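PDB 6SLN: RagA protein from Porphyromonas gingivalis, which probably imports nutrients such as peptides across the bacterial outer membrane as a TonB-dependent receptor. Local coordinates for residues F926-N931 / G969-A974; D713-Y718 / K768-L773; K807-V812 / K822-Q827. All blocks are in the same frame, centred on the assembly; numbering follows the deposited sequence.

The contacts run from the buried middle of the chain (contact 1) to its surface (contact 3). Contact 1 is fully buried, its centre about 13 Å from the centre of the chain, where barrel strand 921-937 meets a loop beside the plug; its chemistry combines salt bridges with apolar packing of Phe926 on Pro972. Contact 2, mostly buried, joins the end of barrel strand 696-715 to a turn by apolar packing alone. Contact 3, a surface contact with its centre about 39 Å from that of the chain, pairs two strands through backbone hydrogen bonds. The loop segment 768-773 and both strands of contact 3 belong to the long connection between barrel strands 752-764 and 844-853.

Contact 1 of 3, residues F926-N931 / G969-A974; sequences FLRLKN and GFDPEA
Arg928 reaches from the wall of the TonB-dependent receptor barrel to Asp971 and Glu973, two acids of a loop that follows strand 951-964. Residues 926-931 belong to strand 921-937, hydrogen-bonded on its two edges to strands 857-873 and 951-964. The loop 969-974 makes a type I turn from Asp971 to Ala974. Glu973 can be followed outward. CB of Glu973 meets Arg928 NH1 at 3.5 Å and Phe926 CZ at 3.9 Å, and its CG stays near that same CZ. CG stands anti to the backbone N (chi1 -169°) and the chain is extended beyond it, which carries the carboxylate past the ring, its plane only 18° from that of the phenyl. At the tip OE2 of Glu973 pairs with Arg928 NH1 at 2.8 Å, a salt bridge whose hydrogen bond is weak, being strongly bent, while OE1 accepts from the backbone N of Thr133 in the plug domain. Glu973 OE2 also lies 4.1 Å from Lys930 NZ, beyond a salt bridge; that amine is hydrogen-bonded to Gln123 of the plug and to Asn960. Arg928 grips Asp971 end-on, both terminal nitrogens meeting one oxygen: NH2 to OD1 is 2.6 Å and NH1 to OD1 3.0 Å. OD1 lies nearly in the guanidinium plane, but the carboxylate is turned 55° from it, so NH2 arrives from above the carboxylate. Thr963 OG1 accepts from Arg928 NE and further fixes the flat group. Beside these charges Pro972 CG rests 3.7 Å from Phe926 CB. Arg928, with Lys930 near, would probably offset the charge of the two buried carboxylates. Three N-H donors converge on Asp971 OD1, the third being the backbone N of Glu973 at 2.9 Å, which closes an Asx turn.

Contact 2 of 3, residues D713-Y718 / K768-L773; sequences DVPMPY and KLFFGL
Val714 and Phe770 stand nearest in backbone register, with their CA atoms 7.6 Å apart, and no hydrogen bond crosses between the segments. Val714 and Pro715 end barrel strand 696-715 of this TonB-dependent receptor, and Met716 to Tyr718 lead on into loop. Opposite them, Phe770 to Leu773 form a type I' turn, closed by Leu773 N to Phe770 O at 2.8 Å. Both inner residues have positive phi, 63° at Phe771 and 73° at Gly772. The turn sends two phenyl rings toward the strand end. Phe770 crosses Pro715 at about a right angle, its CZ 3.7 Å from the proline CD, and its ring also meets that of Tyr776. Phe771 lies alongside, one face of its ring over Phe770 CB and its CD2 at the edge of the Phe770 ring; Pro715 O meets the Phe771 ring at its edge. Met716, Pro717 and Tyr718 also touch a second protein, which takes the carbonyl of Met716 and the backbone N of Tyr718 in hydrogen bonds. CG1 of Val714, anti to its own N (chi1 162°), reaches both rings, 4.3 Å from Phe770 CD2 and 3.5 Å from Phe771 CZ.

Contact 3 of 3, residues K807-V812 / K822-Q827; sequences KQLWYV and KVTTSQ
Trp810 and Thr825 hold each other by a reciprocal pair of backbone hydrogen bonds, Trp810 N to Thr825 O at 3.1 Å and Thr825 N to Trp810 O at 2.9 Å. Val812 N adds a third to Val823 O, also 2.9 Å and nearly straight at 163°. Past the Trp810 pair a water donates to two carbonyls, Gln808 O at 2.9 Å and Ser826 O at 3.0 Å, bridging the segments where strand 822-825 has ended. These are neighbouring antiparallel strands in a small sheet built from the long connection between two barrel strands; their directions differ by 138°, a marked twist. Strand 792-802 lies along the other edge of 807-812. Tyr811 and Thr824 form the non-hydrogen-bonded pair, and Thr824 CG2 touches the tyrosine ring at CD1 and CE1. Lys822 bends at chi3 (52°), which lays CE over one face of that ring, offset toward the rim, in a CH-pi contact 3.8 Å from the centroid of Tyr811. Trp810 lies on the sheet face shared with Thr825: its CZ3 edge meets Ser826 O in the ring plane, while NE1 at the far side donates to Asp917. Leu809 sets CD2 against Thr825 O and CD1 by the Thr824 side chain. Val812 CG2 packs against Val823 CG1 at 3.8 Å, with the methyl CG2 of Thr825 slightly farther off.

Contact 1 of 3, residues F926-N931 / G969-A974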
loop_
_atom_site.group_PDB
_atom_site.type_symbol
_atom_site.label_atom_id
_atom_site.label_comp_id
_atom_site.label_asym_id
_atom_site.label_seq_id
_atom_site.Cartn_x
_atom_site.Cartn_y
_atom_site.Cartn_z
ATOM N N PHE A 926 23.320 -12.077 -37.672
ATOM C CA PHE A 926 22.110 -11.875 -38.456
ATOM C C PHE A 926 22.127 -10.528 -39.158
ATOM O O PHE A 926 22.729 -9.566 -38.685
ATOM C CB PHE A 926 20.849 -11.981 -37.589
ATOM C CG PHE A 926 20.733 -10.907 -36.534
ATOM C CD1 PHE A 926 20.045 -9.724 -36.791
ATOM C CD2 PHE A 926 21.289 -11.088 -35.274
ATOM C CE1 PHE A 926 19.923 -8.739 -35.804
ATOM C CE2 PHE A 926 21.156 -10.112 -34.291
ATOM C CZ PHE A 926 20.469 -8.941 -34.562
ATOM N N LEU A 927 21.450 -10.486 -40.295
ATOM C CA LEU A 927 21.104 -9.259 -40.993
ATOM C C LEU A 927 19.591 -9.109 -40.932
ATOM O O LEU A 927 18.858 -10.064 -41.207
ATOM C CB LEU A 927 21.591 -9.316 -42.434
ATOM C CG LEU A 927 20.932 -8.464 -43.509
ATOM C CD1 LEU A 927 21.386 -7.035 -43.375
ATOM C CD2 LEU A 927 21.277 -9.009 -44.900
ATOM N N ARG A 928 19.122 -7.937 -40.535
ATOM C CA ARG A 928 17.693 -7.703 -40.408
ATOM C C ARG A 928 17.303 -6.504 -41.254
ATOM O O ARG A 928 17.869 -5.415 -41.100
ATOM C CB ARG A 928 17.298 -7.484 -38.952
ATOM C CG ARG A 928 15.872 -7.904 -38.652
ATOM C CD ARG A 928 15.770 -8.332 -37.199
ATOM N NE ARG A 928 15.587 -9.766 -37.062
ATOM C CZ ARG A 928 15.648 -10.431 -35.915
ATOM N NH1 ARG A 928 15.897 -9.790 -34.782
ATOM N NH2 ARG A 928 15.453 -11.752 -35.909
ATOM N N LEU A 929 16.360 -6.710 -42.161
ATOM C CA LEU A 929 15.676 -5.594 -42.799
ATOM C C LEU A 929 14.803 -4.976 -41.726
ATOM O O LEU A 929 13.724 -5.482 -41.427
ATOM C CB LEU A 929 14.859 -6.070 -43.994
ATOM C CG LEU A 929 14.065 -5.000 -44.732
ATOM C CD1 LEU A 929 14.934 -3.790 -45.024
ATOM C CD2 LEU A 929 13.466 -5.559 -46.017
ATOM N N LYS A 930 15.293 -3.910 -41.093
ATOM C CA LYS A 930 14.585 -3.348 -39.945
ATOM C C LYS A 930 13.364 -2.553 -40.373
ATOM O O LYS A 930 12.312 -2.634 -39.737
ATOM C CB LYS A 930 15.520 -2.470 -39.126
ATOM C CG LYS A 930 16.470 -3.246 -38.271
ATOM C CD LYS A 930 16.389 -2.781 -36.839
ATOM C CE LYS A 930 15.309 -3.528 -36.060
ATOM N NZ LYS A 930 15.770 -4.875 -35.638
ATOM N N ASN A 931 13.471 -1.810 -41.461
ATOM C CA ASN A 931 12.401 -0.921 -41.865
ATOM C C ASN A 931 12.316 -0.921 -43.379
ATOM O O ASN A 931 13.333 -0.777 -44.063
ATOM C CB ASN A 931 12.661 0.494 -41.325
ATOM C CG ASN A 931 11.594 1.484 -41.727
ATOM O OD1 ASN A 931 10.575 1.612 -41.058
ATOM N ND2 ASN A 931 11.833 2.207 -42.818
ATOM N N GLY A 969 17.244 -21.326 -33.539
ATOM C CA GLY A 969 16.141 -20.885 -32.710
ATOM C C GLY A 969 15.308 -19.796 -33.379
ATOM O O GLY A 969 15.515 -19.421 -34.535
ATOM N N PHE A 970 14.361 -19.259 -32.618
ATOM C CA PHE A 970 13.386 -18.358 -33.225
ATOM C C PHE A 970 14.019 -17.026 -33.609
ATOM O O PHE A 970 13.809 -16.519 -34.717
ATOM C CB PHE A 970 12.216 -18.136 -32.270
ATOM C CG PHE A 970 11.281 -19.308 -32.174
ATOM C CD1 PHE A 970 11.540 -20.346 -31.288
ATOM C CD2 PHE A 970 10.126 -19.362 -32.961
ATOM C CE1 PHE A 970 10.660 -21.419 -31.187
ATOM C CE2 PHE A 970 9.254 -20.422 -32.865
ATOM C CZ PHE A 970 9.525 -21.457 -31.979
ATOM N N ASP A 971 14.786 -16.445 -32.709
ATOM C CA ASP A 971 15.324 -15.108 -32.940
ATOM C C ASP A 971 16.799 -15.059 -32.545
ATOM O O ASP A 971 17.130 -15.198 -31.354
ATOM C CB ASP A 971 14.508 -14.066 -32.158
ATOM C CG ASP A 971 14.879 -12.631 -32.517
ATOM O OD1 ASP A 971 15.784 -12.425 -33.370
ATOM O OD2 ASP A 971 14.266 -11.701 -31.932
ATOM N N PRO A 972 17.711 -14.857 -33.502
ATOM C CA PRO A 972 19.125 -14.701 -33.126
ATOM C C PRO A 972 19.366 -13.490 -32.230
ATOM O O PRO A 972 20.314 -13.501 -31.440
ATOM C CB PRO A 972 19.846 -14.585 -34.480
ATOM C CG PRO A 972 18.793 -14.157 -35.464
ATOM C CD PRO A 972 17.473 -14.646 -34.939
ATOM N N GLU A 973 18.514 -12.464 -32.293
ATOM C CA GLU A 973 18.668 -11.317 -31.406
ATOM C C GLU A 973 18.243 -11.617 -29.977
ATOM O O GLU A 973 18.661 -10.912 -29.055
ATOM C CB GLU A 973 17.864 -10.128 -31.933
ATOM C CG GLU A 973 18.154 -8.794 -31.242
ATOM C CD GLU A 973 17.489 -7.628 -31.953
ATOM O OE1 GLU A 973 17.537 -6.482 -31.452
ATOM O OE2 GLU A 973 16.913 -7.863 -33.033
ATOM N N ALA A 974 17.432 -12.641 -29.761
ATOM C CA ALA A 974 16.735 -12.772 -28.486
ATOM C C ALA A 974 17.612 -13.508 -27.477
ATOM O O ALA A 974 17.359 -14.644 -27.080
ATOM C CB ALA A 974 15.396 -13.469 -28.680
#

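Contact 2 of 3, residues D713-Y718 / K768-L773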
loop_
_atom_site.group_PDB
_atom_site.type_symbol
_atom_site.label_atom_id
_atom_site.label_comp_id
_atom_site.label_asym_id
_atom_site.label_seq_id
_atom_site.Cartn_x
_atom_site.Cartn_y
_atom_site.Cartn_z
ATOM N N ASP A 713 31.371 -6.577 -10.025
ATOM C CA ASP A 713 30.523 -7.209 -9.021
ATOM C C ASP A 713 31.185 -8.559 -8.750
ATOM O O ASP A 713 30.847 -9.594 -9.337
ATOM C CB ASP A 713 29.086 -7.328 -9.527
ATOM C CG ASP A 713 28.092 -7.604 -8.422
ATOM O OD1 ASP A 713 28.520 -7.812 -7.272
ATOM O OD2 ASP A 713 26.875 -7.617 -8.703
ATOM N N VAL A 714 32.177 -8.528 -7.868
ATOM C CA VAL A 714 33.107 -9.657 -7.753
ATOM C C VAL A 714 32.354 -10.883 -7.247
ATOM O O VAL A 714 31.624 -10.792 -6.242
ATOM C CB VAL A 714 34.274 -9.298 -6.829
ATOM C CG1 VAL A 714 34.977 -10.556 -6.373
ATOM C CG2 VAL A 714 35.262 -8.352 -7.543
ATOM N N PRO A 715 32.460 -12.024 -7.930
ATOM C CA PRO A 715 31.804 -13.248 -7.444
ATOM C C PRO A 715 32.474 -13.741 -6.167
ATOM O O PRO A 715 33.693 -13.918 -6.118
ATOM C CB PRO A 715 31.995 -14.245 -8.605
ATOM C CG PRO A 715 32.478 -13.433 -9.796
ATOM C CD PRO A 715 33.164 -12.230 -9.208
ATOM N N MET A 716 31.701 -13.966 -5.165
ATOM C CA MET A 716 32.497 -14.403 -4.023
ATOM C C MET A 716 32.480 -15.920 -3.899
ATOM O O MET A 716 31.491 -16.564 -4.265
ATOM C CB MET A 716 31.970 -13.790 -2.720
ATOM C CG MET A 716 31.652 -12.303 -2.810
ATOM S SD MET A 716 33.022 -11.338 -2.169
ATOM C CE MET A 716 33.024 -11.947 -0.488
ATOM N N PRO A 717 33.572 -16.516 -3.418
ATOM C CA PRO A 717 33.519 -17.925 -3.015
ATOM C C PRO A 717 32.454 -18.128 -1.956
ATOM O O PRO A 717 32.313 -17.324 -1.036
ATOM C CB PRO A 717 34.920 -18.200 -2.451
ATOM C CG PRO A 717 35.617 -16.878 -2.394
ATOM C CD PRO A 717 34.947 -15.981 -3.376
ATOM N N TYR A 718 31.710 -19.223 -2.086
ATOM C CA TYR A 718 30.569 -19.457 -1.213
ATOM C C TYR A 718 30.974 -19.744 0.224
ATOM O O TYR A 718 30.117 -19.691 1.106
ATOM C CB TYR A 718 29.720 -20.599 -1.762
ATOM C CG TYR A 718 28.968 -20.224 -3.011
ATOM C CD1 TYR A 718 28.501 -18.932 -3.202
ATOM C CD2 TYR A 718 28.736 -21.160 -4.018
ATOM C CE1 TYR A 718 27.805 -18.585 -4.356
ATOM C CE2 TYR A 718 28.048 -20.817 -5.167
ATOM C CZ TYR A 718 27.582 -19.535 -5.330
ATOM O OH TYR A 718 26.897 -19.198 -6.469
ATOM N N LYS A 768 42.958 -7.528 -16.582
ATOM C CA LYS A 768 43.222 -7.826 -15.183
ATOM C C LYS A 768 41.900 -8.218 -14.558
ATOM O O LYS A 768 40.854 -7.662 -14.917
ATOM C CB LYS A 768 43.832 -6.626 -14.441
ATOM C CG LYS A 768 44.418 -6.955 -13.078
ATOM C CD LYS A 768 44.898 -5.705 -12.300
ATOM C CE LYS A 768 45.882 -4.862 -13.084
ATOM N NZ LYS A 768 45.203 -3.660 -13.663
ATOM N N LEU A 769 41.950 -9.155 -13.604
ATOM C CA LEU A 769 40.725 -9.672 -13.004
ATOM C C LEU A 769 40.781 -9.432 -11.507
ATOM O O LEU A 769 40.938 -8.296 -11.086
ATOM C CB LEU A 769 40.492 -11.110 -13.391
ATOM C CG LEU A 769 40.090 -11.299 -14.844
ATOM C CD1 LEU A 769 40.267 -12.746 -15.304
ATOM C CD2 LEU A 769 38.673 -10.807 -15.002
ATOM N N PHE A 770 40.588 -10.462 -10.697
ATOM C CA PHE A 770 40.503 -10.328 -9.253
ATOM C C PHE A 770 41.284 -11.473 -8.617
ATOM O O PHE A 770 41.447 -12.540 -9.220
ATOM C CB PHE A 770 39.041 -10.334 -8.771
ATOM C CG PHE A 770 38.106 -11.221 -9.578
ATOM C CD1 PHE A 770 37.577 -10.786 -10.785
ATOM C CD2 PHE A 770 37.733 -12.472 -9.106
ATOM C CE1 PHE A 770 36.703 -11.582 -11.516
ATOM C CE2 PHE A 770 36.859 -13.265 -9.829
ATOM C CZ PHE A 770 36.343 -12.819 -11.039
ATOM N N PHE A 771 41.775 -11.248 -7.395
ATOM C CA PHE A 771 42.439 -12.278 -6.599
ATOM C C PHE A 771 43.712 -12.798 -7.253
ATOM O O PHE A 771 44.148 -13.925 -6.967
ATOM C CB PHE A 771 41.490 -13.453 -6.308
ATOM C CG PHE A 771 40.132 -13.033 -5.779
ATOM C CD1 PHE A 771 39.986 -11.861 -5.036
ATOM C CD2 PHE A 771 39.010 -13.808 -6.016
ATOM C CE1 PHE A 771 38.738 -11.465 -4.549
ATOM C CE2 PHE A 771 37.763 -13.418 -5.528
ATOM C CZ PHE A 771 37.630 -12.238 -4.792
ATOM N N GLY A 772 44.323 -12.017 -8.137
ATOM C CA GLY A 772 45.445 -12.558 -8.885
ATOM C C GLY A 772 45.081 -13.557 -9.963
ATOM O O GLY A 772 45.981 -14.185 -10.529
ATOM N N LEU A 773 43.794 -13.719 -10.276
ATOM C CA LEU A 773 43.373 -14.718 -11.258
ATOM C C LEU A 773 43.794 -14.315 -12.657
ATOM O O LEU A 773 43.573 -13.180 -13.087
ATOM C CB LEU A 773 41.858 -14.918 -11.234
ATOM C CG LEU A 773 41.374 -15.556 -9.934
ATOM C CD1 LEU A 773 39.831 -15.521 -9.758
ATOM C CD2 LEU A 773 41.945 -16.961 -9.879
#

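Contact 3 of 3, residues K807-V812 / K822-Q827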
loop_
_atom_site.group_PDB
_atom_site.type_symbol
_atom_site.label_atom_id
_atom_site.label_comp_id
_atom_site.label_asym_id
_atom_site.label_seq_id
_atom_site.Cartn_x
_atom_site.Cartn_y
_atom_site.Cartn_z
ATOM N N LYS A 807 28.169 -43.703 -28.629
ATOM C CA LYS A 807 28.417 -42.788 -27.530
ATOM C C LYS A 807 28.894 -41.441 -28.049
ATOM O O LYS A 807 29.527 -41.343 -29.097
ATOM C CB LYS A 807 29.452 -43.377 -26.574
ATOM C CG LYS A 807 28.967 -44.598 -25.800
ATOM C CD LYS A 807 30.016 -45.069 -24.787
ATOM C CE LYS A 807 29.415 -46.050 -23.781
ATOM N NZ LYS A 807 28.138 -46.666 -24.282
ATOM N N GLN A 808 28.590 -40.398 -27.292
ATOM C CA GLN A 808 29.067 -39.069 -27.626
ATOM C C GLN A 808 30.564 -38.952 -27.365
ATOM O O GLN A 808 31.141 -39.656 -26.532
ATOM C CB GLN A 808 28.313 -38.016 -26.822
ATOM C CG GLN A 808 26.846 -38.031 -27.102
ATOM C CD GLN A 808 26.159 -36.867 -26.505
ATOM O OE1 GLN A 808 25.799 -36.893 -25.331
ATOM N NE2 GLN A 808 25.964 -35.820 -27.300
ATOM N N LEU A 809 31.188 -38.030 -28.090
ATOM C CA LEU A 809 32.627 -37.873 -28.073
ATOM C C LEU A 809 32.985 -36.396 -27.961
ATOM O O LEU A 809 32.317 -35.532 -28.542
ATOM C CB LEU A 809 33.254 -38.495 -29.332
ATOM C CG LEU A 809 33.349 -40.029 -29.354
ATOM C CD1 LEU A 809 34.247 -40.541 -30.483
ATOM C CD2 LEU A 809 33.837 -40.567 -28.020
ATOM N N TRP A 810 34.040 -36.114 -27.205
ATOM C CA TRP A 810 34.587 -34.772 -27.106
ATOM C C TRP A 810 36.092 -34.819 -27.320
ATOM O O TRP A 810 36.751 -35.824 -27.031
ATOM C CB TRP A 810 34.265 -34.120 -25.741
ATOM C CG TRP A 810 32.807 -34.018 -25.483
ATOM C CD1 TRP A 810 32.000 -32.951 -25.748
ATOM C CD2 TRP A 810 31.966 -35.030 -24.920
ATOM N NE1 TRP A 810 30.699 -33.231 -25.370
ATOM C CE2 TRP A 810 30.653 -34.505 -24.865
ATOM C CE3 TRP A 810 32.191 -36.334 -24.463
ATOM C CZ2 TRP A 810 29.576 -35.239 -24.369
ATOM C CZ3 TRP A 810 31.122 -37.063 -23.968
ATOM C CH2 TRP A 810 29.828 -36.513 -23.928
ATOM N N TYR A 811 36.632 -33.726 -27.840
ATOM C CA TYR A 811 38.074 -33.630 -27.958
ATOM C C TYR A 811 38.681 -33.310 -26.605
ATOM O O TYR A 811 38.094 -32.602 -25.779
ATOM C CB TYR A 811 38.478 -32.561 -28.965
ATOM C CG TYR A 811 38.068 -32.859 -30.382
ATOM C CD1 TYR A 811 38.541 -33.988 -31.041
ATOM C CD2 TYR A 811 37.190 -32.007 -31.065
ATOM C CE1 TYR A 811 38.152 -34.262 -32.346
ATOM C CE2 TYR A 811 36.801 -32.272 -32.366
ATOM C CZ TYR A 811 37.283 -33.397 -32.997
ATOM O OH TYR A 811 36.897 -33.656 -34.279
ATOM N N VAL A 812 39.876 -33.849 -26.377
ATOM C CA VAL A 812 40.662 -33.556 -25.195
ATOM C C VAL A 812 41.595 -32.367 -25.535
ATOM O O VAL A 812 42.498 -32.558 -26.363
ATOM C CB VAL A 812 41.464 -34.771 -24.737
ATOM C CG1 VAL A 812 41.985 -34.558 -23.319
ATOM C CG2 VAL A 812 40.590 -36.028 -24.863
ATOM N N LYS A 822 43.297 -35.070 -33.399
ATOM C CA LYS A 822 42.960 -34.762 -32.017
ATOM C C LYS A 822 42.398 -35.993 -31.307
ATOM O O LYS A 822 41.774 -36.868 -31.921
ATOM C CB LYS A 822 41.956 -33.620 -31.966
ATOM C CG LYS A 822 42.317 -32.449 -32.859
ATOM C CD LYS A 822 41.203 -31.406 -32.877
ATOM C CE LYS A 822 40.795 -31.013 -31.471
ATOM N NZ LYS A 822 41.977 -30.884 -30.553
ATOM N N VAL A 823 42.647 -36.064 -29.993
ATOM C CA VAL A 823 42.235 -37.202 -29.179
ATOM C C VAL A 823 40.801 -36.984 -28.732
ATOM O O VAL A 823 40.410 -35.867 -28.369
ATOM C CB VAL A 823 43.165 -37.388 -27.966
ATOM C CG1 VAL A 823 42.616 -38.459 -27.030
ATOM C CG2 VAL A 823 44.568 -37.742 -28.416
ATOM N N THR A 824 40.012 -38.052 -28.762
ATOM C CA THR A 824 38.627 -38.011 -28.334
ATOM C C THR A 824 38.452 -38.851 -27.074
ATOM O O THR A 824 39.287 -39.688 -26.733
ATOM C CB THR A 824 37.680 -38.499 -29.449
ATOM O OG1 THR A 824 37.897 -39.890 -29.727
ATOM C CG2 THR A 824 37.894 -37.687 -30.716
ATOM N N THR A 825 37.355 -38.607 -26.369
ATOM C CA THR A 825 37.024 -39.433 -25.223
ATOM C C THR A 825 35.511 -39.588 -25.158
ATOM O O THR A 825 34.766 -38.703 -25.592
ATOM C CB THR A 825 37.578 -38.827 -23.929
ATOM O OG1 THR A 825 37.320 -39.716 -22.844
ATOM C CG2 THR A 825 36.931 -37.482 -23.632
ATOM N N SER A 826 35.058 -40.734 -24.634
ATOM C CA SER A 826 33.645 -40.895 -24.319
ATOM C C SER A 826 33.295 -40.462 -22.896
ATOM O O SER A 826 32.133 -40.113 -22.642
ATOM C CB SER A 826 33.207 -42.345 -24.521
ATOM O OG SER A 826 33.222 -43.064 -23.303
ATOM N N GLN A 827 34.257 -40.476 -21.967
ATOM C CA GLN A 827 34.016 -40.012 -20.601
ATOM C C GLN A 827 34.084 -38.490 -20.583
ATOM O O GLN A 827 35.158 -37.909 -20.781
ATOM C CB GLN A 827 35.024 -40.617 -19.625
ATOM C CG GLN A 827 35.151 -42.130 -19.700
ATOM C CD GLN A 827 35.408 -42.775 -18.350
ATOM O OE1 GLN A 827 36.061 -42.190 -17.487
ATOM N NE2 GLN A 827 34.896 -43.990 -18.163
HETATM O O HOH W 1 29.779 -40.818 -24.302
#